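Local coordinates for hypothetical protein PH0495 (PDB 1X3L) that catalyses the ATP-dependent, magnesium-requiring phosphorylation of D-glycerate to 2-phosphoglycerate, and also accepts other nucleotides or pyrophosphate as phosphate donor, at residues Lys48-Ala59 / Asn122-Gly133; Glu111-Ala119 / Val176-Lys186. All blocks are in the same frame, centred on the assembly; numbering follows the deposited sequence.

Interaction 1 (Lys48-Ala59 / Asn122-Gly133); sequences KGKVYVIALGKA and NDIVFILISGGG. With SO4 (sulfate ion), chain B.
Ser130 and Gly57 meet where two parallel strands end and their ladder gives way to bonds from the Ser130 hydroxyl and the turn behind it: Ser130 OG accepts a hydrogen bond from Ala59 N at 3.0 Å, just before a helix, and lies 3.1 Å from Gly57 CA. With OG held between the backbone N and the carbonyl carbon (chi1 50°), the hydroxyl sits so close that a CB on Gly57 would collide with it. Lys58 N bonds Gly131 O, and CG of Lys58 rests 3.3 Å from that oxygen. Lys58 probably binds substrate, and the glycine-rich turn beside it binds a sulfate, probably from the crystallisation liquor, through Gly132 N, with Ser134 N and Ala206 N as further donors; an anion site here is consistent with a phosphate-handling kinase. At the far end Asp123 takes over from the ladder: its OD1 receives Lys50 N at 2.8 Å in a nearly straight bond, met from above the carboxylate plane, while OD2 sits at the Tyr52 ring edge, shares a water with Tyr52 OH and accepts Arg120 N. Between these ends strands 51-56 and 124-129 pair in regular parallel register. On one face CG1 of Val51 abuts the edge of the Phe126 ring, 3.7 Å from CD2; on the other, Ile54 and Ile127 lie side by side, Ile54 CB 3.8 Å from Ile127 CD1. Helix 60-70 packs over the Phe126 and Leu128 face and helix 103-118 over Ile54 and Val125, while strands 75-81 and 188-194 flank the pair within the six-stranded parallel sheet.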
loop_
_atom_site.group_PDB
_atom_site.type_symbol
_atom_site.label_atom_id
_atom_site.label_comp_id
_atom_site.label_asym_id
_atom_site.label_seq_id
_atom_site.Cartn_x
_atom_site.Cartn_y
_atom_site.Cartn_z
ATOM N N LYS A 48 28.816 8.360 8.589
ATOM C CA LYS A 48 30.072 9.069 8.399
ATOM C C LYS A 48 29.879 10.407 7.700
ATOM O O LYS A 48 30.722 10.840 6.917
ATOM C CB LYS A 48 31.056 8.189 7.622
ATOM C CG LYS A 48 30.509 7.603 6.331
ATOM C CD LYS A 48 31.433 6.514 5.793
ATOM C CE LYS A 48 31.536 5.353 6.776
ATOM N NZ LYS A 48 32.467 4.284 6.316
ATOM N N GLY A 49 28.763 11.062 8.003
ATOM C CA GLY A 49 28.469 12.352 7.405
ATOM C C GLY A 49 27.166 12.895 7.951
ATOM O O GLY A 49 26.822 12.642 9.106
ATOM N N LYS A 50 26.439 13.640 7.128
ATOM C CA LYS A 50 25.162 14.201 7.546
ATOM C C LYS A 50 24.014 13.332 7.042
ATOM O O LYS A 50 24.214 12.436 6.219
ATOM C CB LYS A 50 25.008 15.623 7.004
ATOM C CG LYS A 50 25.993 16.623 7.589
ATOM C CD LYS A 50 25.779 18.004 6.995
ATOM C CE LYS A 50 26.745 19.015 7.592
ATOM N NZ LYS A 50 28.162 18.626 7.351
ATOM N N VAL A 51 22.812 13.599 7.542
ATOM C CA VAL A 51 21.629 12.845 7.141
ATOM C C VAL A 51 20.581 13.766 6.526
ATOM O O VAL A 51 20.211 14.784 7.112
ATOM C CB VAL A 51 20.992 12.116 8.339
ATOM C CG1 VAL A 51 19.740 11.370 7.890
ATOM C CG2 VAL A 51 21.992 11.148 8.946
ATOM N N TYR A 52 20.109 13.399 5.341
ATOM C CA TYR A 52 19.103 14.179 4.634
ATOM C C TYR A 52 17.836 13.346 4.470
ATOM O O TYR A 52 17.876 12.116 4.538
ATOM C CB TYR A 52 19.637 14.593 3.262
ATOM C CG TYR A 52 20.734 15.636 3.319
ATOM C CD1 TYR A 52 20.430 16.984 3.518
ATOM C CD2 TYR A 52 22.078 15.273 3.205
ATOM C CE1 TYR A 52 21.436 17.947 3.601
ATOM C CE2 TYR A 52 23.094 16.229 3.288
ATOM C CZ TYR A 52 22.765 17.565 3.488
ATOM O OH TYR A 52 23.755 18.517 3.580
ATOM N N VAL A 53 16.711 14.016 4.253
ATOM C CA VAL A 53 15.448 13.314 4.080
ATOM C C VAL A 53 14.646 13.829 2.897
ATOM O O VAL A 53 14.435 15.029 2.751
ATOM C CB VAL A 53 14.546 13.432 5.335
ATOM C CG1 VAL A 53 13.162 12.869 5.027
ATOM C CG2 VAL A 53 15.163 12.684 6.505
ATOM N N ILE A 54 14.208 12.907 2.051
ATOM C CA ILE A 54 13.375 13.240 0.907
ATOM C C ILE A 54 12.165 12.314 1.003
ATOM O O ILE A 54 12.276 11.108 0.766
ATOM C CB ILE A 54 14.103 12.995 -0.430
ATOM C CG1 ILE A 54 15.278 13.969 -0.568
ATOM C CG2 ILE A 54 13.124 13.162 -1.592
ATOM C CD1 ILE A 54 16.131 13.739 -1.811
ATOM N N ALA A 55 11.019 12.883 1.367
ATOM C CA ALA A 55 9.791 12.115 1.520
ATOM C C ALA A 55 8.736 12.510 0.496
ATOM O O ALA A 55 8.558 13.690 0.192
ATOM C CB ALA A 55 9.248 12.300 2.925
ATOM N N LEU A 56 8.036 11.509 -0.027
ATOM C CA LEU A 56 6.993 11.724 -1.019
ATOM C C LEU A 56 5.866 10.710 -0.849
ATOM O O LEU A 56 6.101 9.499 -0.772
ATOM C CB LEU A 56 7.571 11.608 -2.433
ATOM C CG LEU A 56 8.445 10.373 -2.672
ATOM C CD1 LEU A 56 8.036 9.678 -3.966
ATOM C CD2 LEU A 56 9.909 10.794 -2.709
ATOM N N GLY A 57 4.637 11.215 -0.804
ATOM C CA GLY A 57 3.490 10.350 -0.642
ATOM C C GLY A 57 2.572 10.903 0.423
ATOM O O GLY A 57 2.888 11.897 1.071
ATOM N N LYS A 58 1.433 10.247 0.610
ATOM C CA LYS A 58 0.453 10.678 1.593
ATOM C C LYS A 58 0.948 10.611 3.037
ATOM O O LYS A 58 0.430 11.317 3.898
ATOM C CB LYS A 58 -0.823 9.848 1.435
ATOM C CG LYS A 58 -1.516 10.052 0.095
ATOM C CD LYS A 58 -2.702 9.116 -0.062
ATOM C CE LYS A 58 -3.357 9.278 -1.424
ATOM N NZ LYS A 58 -4.440 8.275 -1.636
ATOM N N ALA A 59 1.951 9.777 3.303
ATOM C CA ALA A 59 2.489 9.649 4.659
ATOM C C ALA A 59 3.885 10.260 4.787
ATOM O O ALA A 59 4.614 9.975 5.739
ATOM C CB ALA A 59 2.530 8.179 5.063
ATOM N N ASN A 122 29.661 10.967 1.193
ATOM C CA ASN A 122 29.773 10.420 2.541
ATOM C C ASN A 122 28.533 10.681 3.399
ATOM O O ASN A 122 28.517 10.356 4.587
ATOM C CB ASN A 122 31.012 10.989 3.237
ATOM C CG ASN A 122 30.883 12.462 3.535
ATOM O OD1 ASN A 122 30.628 13.268 2.640
ATOM N ND2 ASN A 122 31.055 12.826 4.802
ATOM N N ASP A 123 27.500 11.268 2.800
ATOM C CA ASP A 123 26.262 11.541 3.525
ATOM C C ASP A 123 25.232 10.445 3.263
ATOM O O ASP A 123 25.346 9.680 2.301
ATOM C CB ASP A 123 25.657 12.882 3.102
ATOM C CG ASP A 123 26.570 14.052 3.383
ATOM O OD1 ASP A 123 27.254 14.041 4.428
ATOM O OD2 ASP A 123 26.588 14.992 2.560
ATOM N N ILE A 124 24.224 10.380 4.124
ATOM C CA ILE A 124 23.155 9.401 3.990
ATOM C C ILE A 124 21.876 10.139 3.609
ATOM O O ILE A 124 21.563 11.188 4.180
ATOM C CB ILE A 124 22.916 8.642 5.316
ATOM C CG1 ILE A 124 24.147 7.801 5.663
ATOM C CG2 ILE A 124 21.669 7.763 5.207
ATOM C CD1 ILE A 124 23.987 6.966 6.916
ATOM N N VAL A 125 21.148 9.603 2.636
ATOM C CA VAL A 125 19.902 10.219 2.196
ATOM C C VAL A 125 18.737 9.241 2.300
ATOM O O VAL A 125 18.693 8.239 1.587
ATOM C CB VAL A 125 19.986 10.698 0.728
ATOM C CG1 VAL A 125 18.664 11.330 0.314
ATOM C CG2 VAL A 125 21.133 11.691 0.561
ATOM N N PHE A 126 17.798 9.537 3.194
ATOM C CA PHE A 126 16.614 8.703 3.371
ATOM C C PHE A 126 15.577 9.092 2.323
ATOM O O PHE A 126 15.269 10.272 2.155
ATOM C CB PHE A 126 16.000 8.920 4.761
ATOM C CG PHE A 126 16.613 8.082 5.841
ATOM C CD1 PHE A 126 16.218 6.763 6.022
ATOM C CD2 PHE A 126 17.585 8.613 6.681
ATOM C CE1 PHE A 126 16.780 5.980 7.025
ATOM C CE2 PHE A 126 18.156 7.840 7.688
ATOM C CZ PHE A 126 17.753 6.523 7.862
ATOM N N ILE A 127 15.052 8.104 1.608
ATOM C CA ILE A 127 14.012 8.354 0.613
ATOM C C ILE A 127 12.793 7.644 1.198
ATOM O O ILE A 127 12.782 6.420 1.307
ATOM C CB ILE A 127 14.360 7.727 -0.754
ATOM C CG1 ILE A 127 15.718 8.242 -1.237
ATOM C CG2 ILE A 127 13.280 8.075 -1.773
ATOM C CD1 ILE A 127 15.747 9.734 -1.538
ATOM N N LEU A 128 11.785 8.415 1.598
ATOM C CA LEU A 128 10.581 7.862 2.211
ATOM C C LEU A 128 9.425 7.877 1.210
ATOM O O LEU A 128 8.928 8.935 0.823
ATOM C CB LEU A 128 10.244 8.670 3.475
ATOM C CG LEU A 128 11.432 8.894 4.431
ATOM C CD1 LEU A 128 10.980 9.659 5.675
ATOM C CD2 LEU A 128 12.033 7.548 4.841
ATOM N N ILE A 129 8.996 6.689 0.799
ATOM C CA ILE A 129 7.945 6.564 -0.199
ATOM C C ILE A 129 6.632 5.943 0.287
ATOM O O ILE A 129 6.620 4.917 0.971
ATOM C CB ILE A 129 8.463 5.745 -1.403
ATOM C CG1 ILE A 129 9.810 6.309 -1.870
ATOM C CG2 ILE A 129 7.452 5.791 -2.547
ATOM C CD1 ILE A 129 10.480 5.498 -2.990
ATOM N N SER A 130 5.525 6.584 -0.077
ATOM C CA SER A 130 4.192 6.106 0.275
ATOM C C SER A 130 3.247 6.365 -0.896
ATOM O O SER A 130 3.675 6.838 -1.950
ATOM C CB SER A 130 3.681 6.781 1.553
ATOM O OG SER A 130 3.810 8.190 1.496
ATOM N N GLY A 131 1.968 6.045 -0.710
ATOM C CA GLY A 131 0.990 6.217 -1.771
ATOM C C GLY A 131 0.822 7.622 -2.313
ATOM O O GLY A 131 0.937 8.600 -1.574
ATOM N N GLY A 132 0.553 7.716 -3.613
ATOM C CA GLY A 132 0.357 9.009 -4.251
ATOM C C GLY A 132 1.620 9.709 -4.730
ATOM O O GLY A 132 1.561 10.822 -5.260
ATOM N N GLY A 133 2.765 9.057 -4.553
ATOM C CA GLY A 133 4.025 9.646 -4.968
ATOM C C GLY A 133 4.178 10.005 -6.439
ATOM O O GLY A 133 4.978 10.880 -6.772
HETATM S S SO4 B . 1.029 5.834 -6.869
HETATM O O1 SO4 B . 2.089 4.996 -7.454
HETATM O O2 SO4 B . -0.217 5.612 -7.623
HETATM O O3 SO4 B . 1.404 7.258 -6.937
HETATM O O4 SO4 B . 0.824 5.461 -5.458
HETATM O O HOH W 1 27.375 7.910 5.801
HETATM O O HOH W 2 26.314 17.457 3.524
#

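Interaction 2 (Glu111-Ala119 / Val176-Lys186); sequences EALSILNRA and VKGGKLAKMIK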
loop_
_atom_site.group_PDB
_atom_site.type_symbol
_atom_site.label_atom_id
_atom_site.label_comp_id
_atom_site.label_asym_id
_atom_site.label_seq_id
_atom_site.Cartn_x
_atom_site.Cartn_y
_atom_site.Cartn_z
ATOM N N GLU A 111 12.921 20.654 -5.277
ATOM C CA GLU A 111 13.463 20.771 -3.928
ATOM C C GLU A 111 14.288 19.530 -3.602
ATOM O O GLU A 111 15.347 19.624 -2.980
ATOM C CB GLU A 111 12.329 20.907 -2.908
ATOM C CG GLU A 111 11.680 22.274 -2.875
ATOM C CD GLU A 111 12.553 23.316 -2.198
ATOM O OE1 GLU A 111 13.708 23.513 -2.634
ATOM O OE2 GLU A 111 12.079 23.940 -1.227
ATOM N N ALA A 112 13.797 18.368 -4.023
ATOM C CA ALA A 112 14.500 17.115 -3.772
ATOM C C ALA A 112 15.832 17.063 -4.524
ATOM O O ALA A 112 16.839 16.623 -3.975
ATOM C CB ALA A 112 13.625 15.931 -4.171
ATOM N N LEU A 113 15.842 17.509 -5.778
ATOM C CA LEU A 113 17.079 17.494 -6.557
ATOM C C LEU A 113 18.106 18.424 -5.918
ATOM O O LEU A 113 19.300 18.122 -5.879
ATOM C CB LEU A 113 16.825 17.935 -8.002
ATOM C CG LEU A 113 15.766 17.204 -8.832
ATOM C CD1 LEU A 113 16.081 17.417 -10.304
ATOM C CD2 LEU A 113 15.751 15.724 -8.510
ATOM N N SER A 114 17.628 19.559 -5.418
ATOM C CA SER A 114 18.491 20.532 -4.767
ATOM C C SER A 114 19.205 19.873 -3.592
ATOM O O SER A 114 20.408 20.050 -3.399
ATOM C CB SER A 114 17.659 21.716 -4.273
ATOM O OG SER A 114 18.432 22.566 -3.449
ATOM N N ILE A 115 18.452 19.105 -2.811
ATOM C CA ILE A 115 19.001 18.407 -1.657
ATOM C C ILE A 115 20.033 17.360 -2.071
ATOM O O ILE A 115 21.069 17.211 -1.422
ATOM C CB ILE A 115 17.876 17.728 -0.849
ATOM C CG1 ILE A 115 16.983 18.803 -0.226
ATOM C CG2 ILE A 115 18.464 16.813 0.226
ATOM C CD1 ILE A 115 15.735 18.264 0.424
ATOM N N LEU A 116 19.749 16.639 -3.150
ATOM C CA LEU A 116 20.661 15.608 -3.635
ATOM C C LEU A 116 21.911 16.217 -4.264
ATOM O O LEU A 116 22.951 15.565 -4.371
ATOM C CB LEU A 116 19.951 14.708 -4.646
ATOM C CG LEU A 116 18.840 13.828 -4.064
ATOM C CD1 LEU A 116 18.178 13.030 -5.179
ATOM C CD2 LEU A 116 19.429 12.899 -3.012
ATOM N N ASN A 117 21.809 17.469 -4.685
ATOM C CA ASN A 117 22.957 18.137 -5.275
ATOM C C ASN A 117 23.922 18.491 -4.149
ATOM O O ASN A 117 25.138 18.451 -4.320
ATOM C CB ASN A 117 22.519 19.404 -6.009
ATOM C CG ASN A 117 23.677 20.109 -6.681
ATOM O OD1 ASN A 117 24.358 19.530 -7.531
ATOM N ND2 ASN A 117 23.913 21.360 -6.302
ATOM N N ARG A 118 23.362 18.814 -2.986
ATOM C CA ARG A 118 24.145 19.184 -1.813
ATOM C C ARG A 118 24.706 17.989 -1.037
ATOM O O ARG A 118 25.772 18.088 -0.433
ATOM C CB ARG A 118 23.293 20.043 -0.876
ATOM C CG ARG A 118 23.971 20.386 0.436
ATOM C CD ARG A 118 23.014 21.098 1.382
ATOM N NE ARG A 118 23.598 21.282 2.706
ATOM C CZ ARG A 118 22.934 21.759 3.754
ATOM N NH1 ARG A 118 21.657 22.103 3.632
ATOM N NH2 ARG A 118 23.544 21.886 4.926
ATOM N N ALA A 119 23.994 16.865 -1.040
ATOM C CA ALA A 119 24.463 15.680 -0.322
ATOM C C ALA A 119 25.751 15.142 -0.952
ATOM O O ALA A 119 25.854 15.033 -2.173
ATOM C CB ALA A 119 23.383 14.597 -0.324
ATOM N N VAL A 176 12.672 11.999 -12.439
ATOM C CA VAL A 176 12.841 11.329 -11.150
ATOM C C VAL A 176 12.304 9.896 -11.067
ATOM O O VAL A 176 12.706 9.121 -10.196
ATOM C CB VAL A 176 12.208 12.166 -10.014
ATOM C CG1 VAL A 176 12.987 13.463 -9.840
ATOM C CG2 VAL A 176 10.757 12.462 -10.325
ATOM N N LYS A 177 11.402 9.543 -11.972
ATOM C CA LYS A 177 10.827 8.205 -11.974
ATOM C C LYS A 177 11.736 7.213 -12.694
ATOM O O LYS A 177 12.727 7.604 -13.306
ATOM C CB LYS A 177 9.450 8.241 -12.640
ATOM C CG LYS A 177 8.402 8.993 -11.829
ATOM C CD LYS A 177 7.151 9.254 -12.652
ATOM C CE LYS A 177 5.991 9.714 -11.776
ATOM N NZ LYS A 177 6.350 10.850 -10.892
ATOM N N GLY A 178 11.403 5.926 -12.611
ATOM C CA GLY A 178 12.207 4.914 -13.274
ATOM C C GLY A 178 13.620 4.813 -12.733
ATOM O O GLY A 178 14.576 4.653 -13.496
ATOM N N GLY A 179 13.752 4.913 -11.414
ATOM C CA GLY A 179 15.054 4.820 -10.776
ATOM C C GLY A 179 15.953 6.042 -10.922
ATOM O O GLY A 179 17.066 6.068 -10.387
ATOM N N LYS A 180 15.475 7.066 -11.622
ATOM C CA LYS A 180 16.287 8.257 -11.837
ATOM C C LYS A 180 16.607 9.050 -10.578
ATOM O O LYS A 180 17.666 9.670 -10.495
ATOM C CB LYS A 180 15.629 9.147 -12.896
ATOM C CG LYS A 180 15.753 8.560 -14.306
ATOM C CD LYS A 180 15.067 9.421 -15.355
ATOM C CE LYS A 180 15.434 8.971 -16.758
ATOM N NZ LYS A 180 16.905 9.126 -17.013
ATOM N N LEU A 181 15.713 9.032 -9.593
ATOM C CA LEU A 181 15.978 9.753 -8.354
ATOM C C LEU A 181 17.172 9.083 -7.668
ATOM O O LEU A 181 18.086 9.754 -7.190
ATOM C CB LEU A 181 14.755 9.724 -7.426
ATOM C CG LEU A 181 14.830 10.597 -6.168
ATOM C CD1 LEU A 181 14.823 12.075 -6.563
ATOM C CD2 LEU A 181 13.644 10.294 -5.251
ATOM N N ALA A 182 17.165 7.755 -7.632
ATOM C CA ALA A 182 18.256 7.013 -7.009
ATOM C C ALA A 182 19.585 7.271 -7.725
ATOM O O ALA A 182 20.638 7.263 -7.096
ATOM C CB ALA A 182 17.945 5.522 -7.013
ATOM N N LYS A 183 19.537 7.497 -9.035
ATOM C CA LYS A 183 20.764 7.760 -9.788
ATOM C C LYS A 183 21.394 9.092 -9.395
ATOM O O LYS A 183 22.571 9.325 -9.659
ATOM C CB LYS A 183 20.488 7.756 -11.295
ATOM C CG LYS A 183 20.185 6.388 -11.872
ATOM C CD LYS A 183 19.942 6.449 -13.377
ATOM C CE LYS A 183 21.199 6.852 -14.143
ATOM N NZ LYS A 183 20.972 6.854 -15.620
ATOM N N MET A 184 20.611 9.954 -8.751
ATOM C CA MET A 184 21.093 11.269 -8.332
ATOM C C MET A 184 21.726 11.279 -6.942
ATOM O O MET A 184 22.272 12.295 -6.519
ATOM C CB MET A 184 19.944 12.283 -8.360
ATOM C CG MET A 184 19.308 12.473 -9.724
ATOM S SD MET A 184 17.856 13.551 -9.655
ATOM C CE MET A 184 18.605 15.129 -10.120
ATOM N N ILE A 185 21.651 10.159 -6.231
ATOM C CA ILE A 185 22.223 10.078 -4.888
ATOM C C ILE A 185 23.730 9.815 -4.952
ATOM O O ILE A 185 24.165 8.758 -5.409
ATOM C CB ILE A 185 21.547 8.959 -4.074
ATOM C CG1 ILE A 185 20.046 9.248 -3.936
ATOM C CG2 ILE A 185 22.194 8.844 -2.710
ATOM C CD1 ILE A 185 19.262 8.121 -3.280
ATOM N N LYS A 186 24.519 10.776 -4.486
ATOM C CA LYS A 186 25.975 10.650 -4.514
ATOM C C LYS A 186 26.515 9.811 -3.362
ATOM O O LYS A 186 27.581 9.202 -3.479
ATOM C CB LYS A 186 26.624 12.038 -4.485
ATOM C CG LYS A 186 26.147 12.954 -5.597
ATOM C CD LYS A 186 26.773 14.340 -5.507
ATOM C CE LYS A 186 26.161 15.276 -6.541
ATOM N NZ LYS A 186 26.797 16.626 -6.558
HETATM O O HOH W 3 23.553 13.176 -3.048
HETATM O O HOH W 4 22.815 14.954 -7.311
#
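The last turns of helix 103-118 approach the segment Val176-Lys186 most closely at Leu116 and Ile185, whose CA atoms are 5.9 Å apart, just beyond the short, weakly bonded helix 180-183. Leu116 divides its branches: CD1 meets Leu181 CD1 and, at 3.7 Å, Met184 CB, while CD2 reaches Ile185 CG1. Met184 CE is squeezed against both branches of Leu113, 3.3 Å from CD2 and 3.4 Å from CD1, closer than two methyl groups normally come. The bend in the methionine at chi3 (96°) turns CE across the leucine branches, and Val176 CG1 closes on Leu113 CD2. Past this apolar patch, the extended Lys186 runs along the helix end, CD 3.5 Å from Ala119 O, to give a weak hydrogen bond from NZ to Asn117 O at 3.3 Å. Replacing Lys186 by alanine would probably cost Asn117 O this weak donor, leaving it the weak bond from Arg120, and take the aliphatic chain off Ala119 O. One water joins Leu116 O and Ala119 O to Lys186 N; a second bonds Met184 O and, weakly, Leu116 O. Hydrophobic contact thus joins the segments, whereas at the helix C-terminus water and a lysine answer carbonyls, where the positive charge would suit the helix dipole.

How the interactions relate
The centres of interactions 1 and 2 lie about 10 Å apart, and their segments alternate along the chain: 48-59, 111-119, 122-133, 176-186. Helix 103-118 is followed, after a short loop, by strand 124-129, so one helix-strand unit serves both contacts. The two meet where Ile54 CD1 lies 3.5 Å from Leu116 CG and where Val125 CG1 approaches Leu116 CD2, placing this leucine between the sheet and segment 176-186. Leu181 and Ile185 of that segment in turn touch Ile127. Interaction 1 therefore forms the middle of the parallel sheet and leads to the sulfate-binding turn, whereas interaction 2 is part of the layer packed on one face, away from the annotated substrate site.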